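Local coordinates for nitrogenase molybdenum-iron protein alpha chain (Clostridium pasteurianum, PDB 4WES), which forms, with the beta chain, the molybdenum-iron component of nitrogenase, which reduces dinitrogen to ammonium at an iron-molybdenum cofactor, at residues L363-E368 against K432-G437; I37-R42 against D373-R378; E230-H235 against E294-M299. All blocks are in the same frame, centred on the assembly; numbering follows the deposited sequence.

Contacts 1 and 2 are neighbours, their centres 13 Å apart, and they lie on the same side of the chain's centre. Strand 361-367 of contact 1 is followed directly in the chain by helix 372-376 of contact 2, and the two meet where Tyr375 OH and Phe367 N, 3.1 Å apart, probably form a hydrogen bond. Both lie near the cofactor without belonging to its pocket: the side chains of Ala365 and Tyr375 are about 12 Å and 11 Å from the iron-molybdenum cluster. Phe369, between strand and helix, lines that pocket. Contact 3, between two helices, stands apart, its centre 29 Å from that of contact 1 and 30 Å from that of contact 2.

Contact 1: L363-E368 against K432-G437; sequences LVAGFE and KEMHDG
Ala365 and Met434 make the inner half of this contact: CB of Ala365 rests against the methyl CE of Met434 at 3.8 Å, with SD slightly farther back. Nearer the start of the strand, Leu363 sends CD2 to the edge of the His435 imidazole, close to the ring plane, 3.9 Å from NE2. A branch tip thus meets a ring rim, and there is no stacking.

The torsions explain the reach. Met434 runs straight through chi2 and then bends at chi3 (67°), which carries its CE to the single methyl of Ala365. His435 takes chi1 of 70°, CG lying between its backbone N and carbonyl carbon, and the ring is held from two sides. Within the segment, ND1 donates to Asp436 O at 2.7 Å, meeting that carbonyl from above its plane, while NE2 is hydrogen-bonded to Asp361 OD1 on the same strand as Leu363. A water donates to Leu363 O at 3.0 Å and, weakly, to Gly437 O.

Farther out, Met352 of helix 352-357 packs on both Ala365 and Met434. Leu363 and Ala365 also form backbone hydrogen bonds with Ile439, which pair strand 361-367 with the parallel strand 439-441; segment 432-437 comprises the end of helix 430-433 and the loop that leads into that strand. Gly437, with phi of 88°, suits the loop because it has no CB to press on the preceding carbonyl.

The chemistry is thus mainly apolar packing inside, with polar bonds at the outer end; with ND1 donating to Asp436 O, the carboxylate of Asp361 at NE2 would probably favour a doubly protonated, cationic ring.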
loop_
_atom_site.group_PDB
_atom_site.type_symbol
_atom_site.label_atom_id
_atom_site.label_comp_id
_atom_site.label_asym_id
_atom_site.label_seq_id
_atom_site.Cartn_x
_atom_site.Cartn_y
_atom_site.Cartn_z
ATOM N N LEU A 363 -7.294 36.915 -18.683
ATOM C CA LEU A 363 -7.536 38.277 -18.197
ATOM C C LEU A 363 -6.340 38.920 -17.537
ATOM O O LEU A 363 -6.269 40.146 -17.450
ATOM C CB LEU A 363 -8.683 38.236 -17.185
ATOM C CG LEU A 363 -10.030 37.842 -17.787
ATOM C CD1 LEU A 363 -11.141 37.902 -16.747
ATOM C CD2 LEU A 363 -10.348 38.776 -18.941
ATOM N N VAL A 364 -5.431 38.090 -17.022
ATOM C CA VAL A 364 -4.304 38.539 -16.227
ATOM C C VAL A 364 -3.104 37.699 -16.661
ATOM O O VAL A 364 -3.234 36.475 -16.771
ATOM C CB VAL A 364 -4.550 38.274 -14.719
ATOM C CG1 VAL A 364 -3.311 38.646 -13.930
ATOM C CG2 VAL A 364 -5.794 38.995 -14.214
ATOM N N ALA A 365 -1.964 38.336 -16.876
ATOM C CA ALA A 365 -0.741 37.595 -17.139
ATOM C C ALA A 365 0.441 38.332 -16.581
ATOM O O ALA A 365 0.454 39.561 -16.467
ATOM C CB ALA A 365 -0.549 37.378 -18.623
ATOM N N GLY A 366 1.484 37.581 -16.217
ATOM C CA GLY A 366 2.699 38.201 -15.728
ATOM C C GLY A 366 3.826 37.208 -15.745
ATOM O O GLY A 366 3.622 36.001 -15.937
ATOM N N PHE A 367 5.022 37.716 -15.500
ATOM C CA PHE A 367 6.216 36.923 -15.372
ATOM C C PHE A 367 6.931 37.214 -14.082
ATOM O O PHE A 367 6.926 38.357 -13.593
ATOM C CB PHE A 367 7.178 37.260 -16.506
ATOM C CG PHE A 367 6.735 36.859 -17.886
ATOM C CD1 PHE A 367 6.545 35.525 -18.245
ATOM C CD2 PHE A 367 6.573 37.835 -18.876
ATOM C CE1 PHE A 367 6.221 35.171 -19.549
ATOM C CE2 PHE A 367 6.267 37.465 -20.186
ATOM C CZ PHE A 367 6.083 36.142 -20.508
ATOM N N GLU A 368 7.603 36.194 -13.540
ATOM C CA GLU A 368 8.500 36.394 -12.404
ATOM C C GLU A 368 9.644 37.328 -12.754
ATOM O O GLU A 368 9.988 38.189 -11.931
ATOM C CB GLU A 368 9.084 35.073 -11.913
ATOM C CG GLU A 368 8.127 34.053 -11.319
ATOM C CD GLU A 368 8.819 32.786 -10.844
ATOM O OE1 GLU A 368 8.065 31.772 -10.630
ATOM O OE2 GLU A 368 10.055 32.764 -10.657
ATOM N N LYS A 432 1.284 42.331 -26.816
ATOM C CA LYS A 432 0.676 42.439 -28.141
ATOM C C LYS A 432 -0.408 41.400 -28.328
ATOM O O LYS A 432 -1.413 41.664 -29.017
ATOM C CB LYS A 432 1.700 42.299 -29.251
ATOM C CG LYS A 432 2.255 43.613 -29.762
ATOM C CD LYS A 432 3.740 43.748 -29.484
ATOM C CE LYS A 432 4.512 44.557 -30.509
ATOM N NZ LYS A 432 5.950 44.357 -30.225
ATOM N N GLU A 433 -0.218 40.222 -27.739
ATOM C CA GLU A 433 -1.149 39.124 -27.945
ATOM C C GLU A 433 -2.379 39.207 -27.050
ATOM O O GLU A 433 -3.392 38.581 -27.335
ATOM C CB GLU A 433 -0.408 37.794 -27.724
ATOM C CG GLU A 433 -1.206 36.567 -28.116
ATOM C CD GLU A 433 -0.351 35.366 -28.438
ATOM O OE1 GLU A 433 0.807 35.549 -28.838
ATOM O OE2 GLU A 433 -0.894 34.257 -28.313
ATOM N N MET A 434 -2.308 39.974 -25.970
ATOM C CA MET A 434 -3.391 40.055 -25.000
ATOM C C MET A 434 -4.497 40.982 -25.499
ATOM O O MET A 434 -4.286 41.884 -26.302
ATOM C CB MET A 434 -2.852 40.581 -23.689
ATOM C CG MET A 434 -1.867 39.594 -23.077
ATOM S SD MET A 434 -1.066 40.149 -21.556
ATOM C CE MET A 434 -2.448 40.188 -20.427
ATOM N N HIS A 435 -5.707 40.731 -25.056
ATOM C CA HIS A 435 -6.760 41.598 -25.534
ATOM C C HIS A 435 -6.910 42.855 -24.682
ATOM O O HIS A 435 -6.329 42.993 -23.618
ATOM C CB HIS A 435 -8.058 40.838 -25.719
ATOM C CG HIS A 435 -8.692 40.401 -24.450
ATOM N ND1 HIS A 435 -9.382 41.281 -23.630
ATOM C CD2 HIS A 435 -8.859 39.174 -23.907
ATOM C CE1 HIS A 435 -9.895 40.611 -22.607
ATOM N NE2 HIS A 435 -9.586 39.333 -22.748
ATOM N N ASP A 436 -7.664 43.812 -25.208
ATOM C CA ASP A 436 -7.851 45.073 -24.510
ATOM C C ASP A 436 -8.581 44.845 -23.187
ATOM O O ASP A 436 -9.437 43.961 -23.093
ATOM C CB ASP A 436 -8.629 46.060 -25.382
ATOM C CG ASP A 436 -7.799 46.599 -26.540
ATOM O OD1 ASP A 436 -6.559 46.443 -26.522
ATOM O OD2 ASP A 436 -8.393 47.195 -27.484
ATOM N N GLY A 437 -8.206 45.620 -22.170
ATOM C CA GLY A 437 -8.806 45.529 -20.842
ATOM C C GLY A 437 -8.189 44.536 -19.869
ATOM O O GLY A 437 -8.681 44.324 -18.770
HETATM O O HOH W 1 -8.382 41.871 -16.299
#

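Contact 2: I37-R42 against D373-R378; sequences IVANTR and DDYEGR
Ile37 and Tyr375 cross at about a right angle, the aliphatic chain spanning the phenol ring. CD1 of Ile37 sits over one face, 4.1 Å from the ring centroid and only 15° off the normal, a CH-pi contact displaced a little toward the rim. The other branch covers the root of the ring, where Ile37 CG2 lies 3.8 Å from Tyr375 CG. The two branches of one beta-branched residue therefore meet different parts of the ring: chi1 of -160° sets CG1 anti to the backbone N, and the extended chain beyond it carries CD1 over the ring, while CG2 stays by CG. Ala39, two residues on, adds its methyl obliquely, CB to Tyr375 CE2 3.7 Å; its small side chain fits against the flank of the ring.

Glu376 crosses Ile37 obliquely and brings its carboxylate to the main chain. Ile37 N donates to Glu376 OE2 over 2.9 Å in a nearly straight bond (173° at the hydrogen), although it meets the oxygen from well above the carboxylate plane. The extended glutamate chain suits this reach, and Arg372 NE forms a salt bridge to the same OE2, so its charge is shared between a cation and a backbone amide. The phenol oxygen of Tyr375 is likewise anchored, to Asp442 OD1, which helps fix the ring that Ile37 covers.

Gly377, with positive phi, carries the chain out of helical geometry just after Glu376, an easy conformation for a residue without CB. The arrangement is that of a long loop, between strand 25-27 and helix 54-63, packed on the C-terminal end of the short helix 372-376, which follows strand 361-367 of the mixed sheet.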
loop_
_atom_site.group_PDB
_atom_site.type_symbol
_atom_site.label_atom_id
_atom_site.label_comp_id
_atom_site.label_asym_id
_atom_site.label_seq_id
_atom_site.Cartn_x
_atom_site.Cartn_y
_atom_site.Cartn_z
ATOM N N ILE A 37 6.114 48.861 -19.117
ATOM C CA ILE A 37 6.136 48.212 -17.816
ATOM C C ILE A 37 7.533 48.385 -17.235
ATOM O O ILE A 37 8.515 48.571 -17.981
ATOM C CB ILE A 37 5.718 46.723 -17.926
ATOM C CG1 ILE A 37 5.251 46.147 -16.572
ATOM C CG2 ILE A 37 6.826 45.864 -18.551
ATOM C CD1 ILE A 37 4.521 44.829 -16.696
ATOM N N VAL A 38 7.633 48.272 -15.917
ATOM C CA VAL A 38 8.900 48.134 -15.209
ATOM C C VAL A 38 9.093 46.647 -14.947
ATOM O O VAL A 38 8.194 45.989 -14.447
ATOM C CB VAL A 38 8.927 48.943 -13.898
ATOM C CG1 VAL A 38 10.278 48.749 -13.201
ATOM C CG2 VAL A 38 8.686 50.414 -14.175
ATOM N N ALA A 39 10.272 46.120 -15.300
ATOM C CA ALA A 39 10.569 44.703 -15.157
ATOM C C ALA A 39 12.055 44.519 -14.893
ATOM O O ALA A 39 12.857 45.438 -15.116
ATOM C CB ALA A 39 10.157 43.963 -16.412
ATOM N N ASN A 40 12.432 43.331 -14.433
ATOM C CA ASN A 40 13.836 43.007 -14.215
ATOM C C ASN A 40 14.530 43.981 -13.283
ATOM O O ASN A 40 15.669 44.370 -13.494
ATOM C CB ASN A 40 14.556 42.882 -15.573
ATOM C CG ASN A 40 15.988 42.355 -15.457
ATOM O OD1 ASN A 40 16.887 42.789 -16.245
ATOM N ND2 ASN A 40 16.220 41.469 -14.558
ATOM N N THR A 41 13.829 44.361 -12.218
ATOM C CA THR A 41 14.412 45.112 -11.114
ATOM C C THR A 41 14.427 44.221 -9.886
ATOM O O THR A 41 13.865 43.125 -9.864
ATOM C CB THR A 41 13.654 46.409 -10.837
ATOM O OG1 THR A 41 12.343 46.106 -10.383
ATOM C CG2 THR A 41 13.554 47.300 -12.078
ATOM N N ARG A 42 15.054 44.693 -8.816
ATOM C CA ARG A 42 15.187 43.908 -7.611
ATOM C C ARG A 42 13.818 43.550 -7.026
ATOM O O ARG A 42 12.811 44.239 -7.220
ATOM C CB ARG A 42 16.031 44.647 -6.565
ATOM C CG ARG A 42 15.350 45.853 -5.949
ATOM C CD ARG A 42 16.124 46.355 -4.748
ATOM N NE ARG A 42 17.317 47.078 -5.110
ATOM C CZ ARG A 42 18.070 47.765 -4.255
ATOM N NH1 ARG A 42 17.746 47.814 -2.971
ATOM N NH2 ARG A 42 19.146 48.408 -4.687
ATOM N N ASP A 373 11.565 43.618 -22.836
ATOM C CA ASP A 373 11.417 43.101 -24.191
ATOM C C ASP A 373 10.457 41.912 -24.279
ATOM O O ASP A 373 9.809 41.695 -25.336
ATOM C CB ASP A 373 12.766 42.789 -24.874
ATOM C CG ASP A 373 13.799 42.117 -23.969
ATOM O OD1 ASP A 373 14.016 42.542 -22.825
ATOM O OD2 ASP A 373 14.463 41.204 -24.498
ATOM N N ASP A 374 10.412 41.067 -23.250
ATOM C CA ASP A 374 9.459 39.953 -23.259
ATOM C C ASP A 374 8.016 40.439 -23.140
ATOM O O ASP A 374 7.102 39.803 -23.667
ATOM C CB ASP A 374 9.772 38.975 -22.144
ATOM C CG ASP A 374 11.195 38.453 -22.247
ATOM O OD1 ASP A 374 11.469 37.659 -23.167
ATOM O OD2 ASP A 374 12.012 38.901 -21.425
ATOM N N TYR A 375 7.798 41.509 -22.370
ATOM C CA TYR A 375 6.463 42.102 -22.231
ATOM C C TYR A 375 6.067 42.920 -23.450
ATOM O O TYR A 375 4.945 42.784 -23.952
ATOM C CB TYR A 375 6.411 42.979 -20.993
ATOM C CG TYR A 375 6.423 42.280 -19.650
ATOM C CD1 TYR A 375 5.267 41.720 -19.126
ATOM C CD2 TYR A 375 7.585 42.179 -18.890
ATOM C CE1 TYR A 375 5.235 41.121 -17.866
ATOM C CE2 TYR A 375 7.577 41.601 -17.633
ATOM C CZ TYR A 375 6.396 41.070 -17.111
ATOM O OH TYR A 375 6.346 40.482 -15.890
ATOM N N GLU A 376 6.954 43.805 -23.899
ATOM C CA GLU A 376 6.661 44.882 -24.843
ATOM C C GLU A 376 7.172 44.632 -26.247
ATOM O O GLU A 376 6.831 45.380 -27.176
ATOM C CB GLU A 376 7.261 46.185 -24.331
ATOM C CG GLU A 376 6.768 46.642 -22.958
ATOM C CD GLU A 376 7.470 47.861 -22.431
ATOM O OE1 GLU A 376 7.664 48.818 -23.238
ATOM O OE2 GLU A 376 7.841 47.885 -21.230
ATOM N N GLY A 377 8.025 43.630 -26.402
ATOM C CA GLY A 377 8.699 43.331 -27.637
ATOM C C GLY A 377 10.120 43.821 -27.732
ATOM O O GLY A 377 10.520 44.765 -27.035
ATOM N N ARG A 378 10.915 43.169 -28.559
ATOM C CA ARG A 378 12.320 43.512 -28.697
ATOM C C ARG A 378 12.599 44.908 -29.235
ATOM O O ARG A 378 13.708 45.448 -29.073
ATOM C CB ARG A 378 13.046 42.475 -29.564
ATOM C CG ARG A 378 13.267 41.154 -28.863
ATOM C CD ARG A 378 13.934 40.133 -29.770
ATOM N NE ARG A 378 15.260 40.559 -30.200
ATOM C CZ ARG A 378 16.396 40.349 -29.535
ATOM N NH1 ARG A 378 17.533 40.811 -30.039
ATOM N NH2 ARG A 378 16.432 39.646 -28.420
#

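Contact 3: E230-H235 against E294-M299; sequences EKIGYH and ETLRDM
A helix end closed by a Schellman motif packs here against a second helix, and Tyr234, just past the closing glycine, carries much of the contact by lying against Met299. Gly233 is the C-prime residue, its positive phi readily adopted without a side chain; Tyr234 N and Gly233 N turn back to Leu229 O and Glu230 O, and the chain leaves helix 221-232 for strand 235-239.

The methyl CE of Met299 sits over the centre of the Tyr234 ring, 3.7 Å from the centroid and 12° off the normal, a CH-pi contact. SD lies farther away and oblique, at 5.0 Å from the same centroid, completing a Met-aromatic pair. The bend at chi3 (69°) folds the methyl over the ring, while CB of the same methionine touches the phenol oxygen, 3.5 Å from OH. A flexible, polarisable thioether suits this place because it can follow the flat ring.

Ile232, the last residue of helix 221-232, meets Leu296, about one turn before Met299, end methyl to end methyl: Ile232 CD1 lies 3.8 Å from Leu296 CD2. Leu296 CG is anti to its carbonyl carbon (chi1 -66°), which swings the methyls toward the isoleucine.

For the buried hydroxyl, a water in the plane of the ring lies 2.7 Å from Tyr234 OH and donates to Leu296 O at 2.8 Å; it thus links the ring to the backbone of helix 289-303. Leu308 of helix 306-334 covers both Ile232 and Tyr234, and Ile210 of strand 209-215 touches Tyr234 and Met299. Such helix-against-helix packing beside a parallel sheet, here the one holding strands 209-215 and 235-239, is typical of Rossmann-like alpha/beta domains.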
loop_
_atom_site.group_PDB
_atom_site.type_symbol
_atom_site.label_atom_id
_atom_site.label_comp_id
_atom_site.label_asym_id
_atom_site.label_seq_id
_atom_site.Cartn_x
_atom_site.Cartn_y
_atom_site.Cartn_z
ATOM N N GLU A 230 10.846 16.064 -37.741
ATOM C CA GLU A 230 11.493 15.007 -38.504
ATOM C C GLU A 230 10.532 14.394 -39.540
ATOM O O GLU A 230 10.988 14.021 -40.649
ATOM C CB GLU A 230 12.059 13.952 -37.538
ATOM C CG GLU A 230 13.255 14.533 -36.786
ATOM C CD GLU A 230 13.790 13.713 -35.617
ATOM O OE1 GLU A 230 14.903 14.076 -35.144
ATOM O OE2 GLU A 230 13.180 12.709 -35.169
ATOM N N LYS A 231 9.238 14.306 -39.238
ATOM C CA LYS A 231 8.266 13.838 -40.231
ATOM C C LYS A 231 8.227 14.749 -41.469
ATOM O O LYS A 231 8.087 14.262 -42.597
ATOM C CB LYS A 231 6.841 13.801 -39.643
ATOM C CG LYS A 231 6.427 12.569 -38.901
ATOM C CD LYS A 231 5.030 12.758 -38.304
ATOM C CE LYS A 231 3.967 12.659 -39.362
ATOM N NZ LYS A 231 2.647 12.405 -38.725
ATOM N N ILE A 232 8.379 16.049 -41.260
ATOM C CA ILE A 232 8.356 16.981 -42.374
ATOM C C ILE A 232 9.651 16.863 -43.194
ATOM O O ILE A 232 9.643 17.075 -44.434
ATOM C CB ILE A 232 8.135 18.403 -41.857
ATOM C CG1 ILE A 232 6.717 18.513 -41.284
ATOM C CG2 ILE A 232 8.364 19.402 -42.965
ATOM C CD1 ILE A 232 6.482 19.743 -40.443
ATOM N N GLY A 233 10.752 16.540 -42.514
ATOM C CA GLY A 233 12.028 16.344 -43.205
ATOM C C GLY A 233 13.178 17.174 -42.691
ATOM O O GLY A 233 14.268 17.115 -43.278
ATOM N N TYR A 234 12.991 17.929 -41.626
ATOM C CA TYR A 234 14.105 18.669 -41.049
ATOM C C TYR A 234 15.073 17.750 -40.336
ATOM O O TYR A 234 14.689 16.682 -39.817
ATOM C CB TYR A 234 13.596 19.710 -40.047
ATOM C CG TYR A 234 12.747 20.792 -40.696
ATOM C CD1 TYR A 234 13.334 21.812 -41.455
ATOM C CD2 TYR A 234 11.364 20.789 -40.573
ATOM C CE1 TYR A 234 12.579 22.795 -42.064
ATOM C CE2 TYR A 234 10.597 21.760 -41.179
ATOM C CZ TYR A 234 11.193 22.757 -41.932
ATOM O OH TYR A 234 10.450 23.736 -42.529
ATOM N N HIS A 235 16.321 18.188 -40.250
ATOM C CA HIS A 235 17.290 17.581 -39.398
ATOM C C HIS A 235 17.350 18.450 -38.141
ATOM O O HIS A 235 17.717 19.622 -38.229
ATOM C CB HIS A 235 18.678 17.545 -40.053
ATOM C CG HIS A 235 19.725 17.036 -39.126
ATOM N ND1 HIS A 235 20.785 17.806 -38.685
ATOM C CD2 HIS A 235 19.855 15.835 -38.528
ATOM C CE1 HIS A 235 21.528 17.094 -37.860
ATOM N NE2 HIS A 235 20.990 15.893 -37.752
ATOM N N GLU A 294 1.614 28.037 -37.199
ATOM C CA GLU A 294 2.286 29.283 -37.625
ATOM C C GLU A 294 3.804 29.065 -37.672
ATOM O O GLU A 294 4.462 29.498 -38.626
ATOM C CB GLU A 294 1.943 30.444 -36.688
ATOM C CG GLU A 294 2.679 31.726 -36.984
ATOM C CD GLU A 294 2.198 32.888 -36.127
ATOM O OE1 GLU A 294 2.024 32.714 -34.903
ATOM O OE2 GLU A 294 1.989 33.975 -36.699
ATOM N N THR A 295 4.347 28.403 -36.651
ATOM C CA THR A 295 5.782 28.131 -36.598
ATOM C C THR A 295 6.211 27.319 -37.828
ATOM O O THR A 295 7.193 27.655 -38.501
ATOM C CB THR A 295 6.115 27.342 -35.326
ATOM O OG1 THR A 295 5.840 28.134 -34.165
ATOM C CG2 THR A 295 7.581 26.928 -35.326
ATOM N N LEU A 296 5.519 26.228 -38.099
ATOM C CA LEU A 296 5.893 25.353 -39.200
ATOM C C LEU A 296 5.789 26.098 -40.521
ATOM O O LEU A 296 6.606 25.920 -41.427
ATOM C CB LEU A 296 5.024 24.100 -39.210
ATOM C CG LEU A 296 5.201 23.163 -38.014
ATOM C CD1 LEU A 296 4.173 22.036 -38.103
ATOM C CD2 LEU A 296 6.608 22.594 -37.975
ATOM N N ARG A 297 4.759 26.920 -40.683
ATOM C CA ARG A 297 4.608 27.695 -41.903
ATOM C C ARG A 297 5.694 28.772 -42.040
ATOM O O ARG A 297 6.202 29.007 -43.137
ATOM C CB ARG A 297 3.197 28.272 -42.003
ATOM C CG ARG A 297 2.166 27.184 -42.300
ATOM C CD ARG A 297 0.748 27.672 -42.211
ATOM N NE ARG A 297 -0.124 26.615 -42.659
ATOM C CZ ARG A 297 -1.435 26.590 -42.459
ATOM N NH1 ARG A 297 -2.019 27.545 -41.747
ATOM N NH2 ARG A 297 -2.144 25.596 -42.945
ATOM N N ASP A 298 6.110 29.362 -40.930
ATOM C CA ASP A 298 7.213 30.333 -40.982
ATOM C C ASP A 298 8.520 29.653 -41.391
ATOM O O ASP A 298 9.315 30.201 -42.166
ATOM C CB ASP A 298 7.406 30.985 -39.614
ATOM C CG ASP A 298 6.349 32.033 -39.266
ATOM O OD1 ASP A 298 5.664 32.538 -40.169
ATOM O OD2 ASP A 298 6.306 32.414 -38.087
ATOM N N MET A 299 8.751 28.471 -40.827
ATOM C CA MET A 299 9.961 27.714 -41.140
ATOM C C MET A 299 9.971 27.379 -42.630
ATOM O O MET A 299 10.992 27.541 -43.319
ATOM C CB MET A 299 10.013 26.417 -40.348
ATOM C CG MET A 299 10.234 26.615 -38.878
ATOM S SD MET A 299 10.141 25.054 -37.987
ATOM C CE MET A 299 11.640 24.286 -38.594
HETATM O O HOH W 2 7.846 23.477 -41.886
#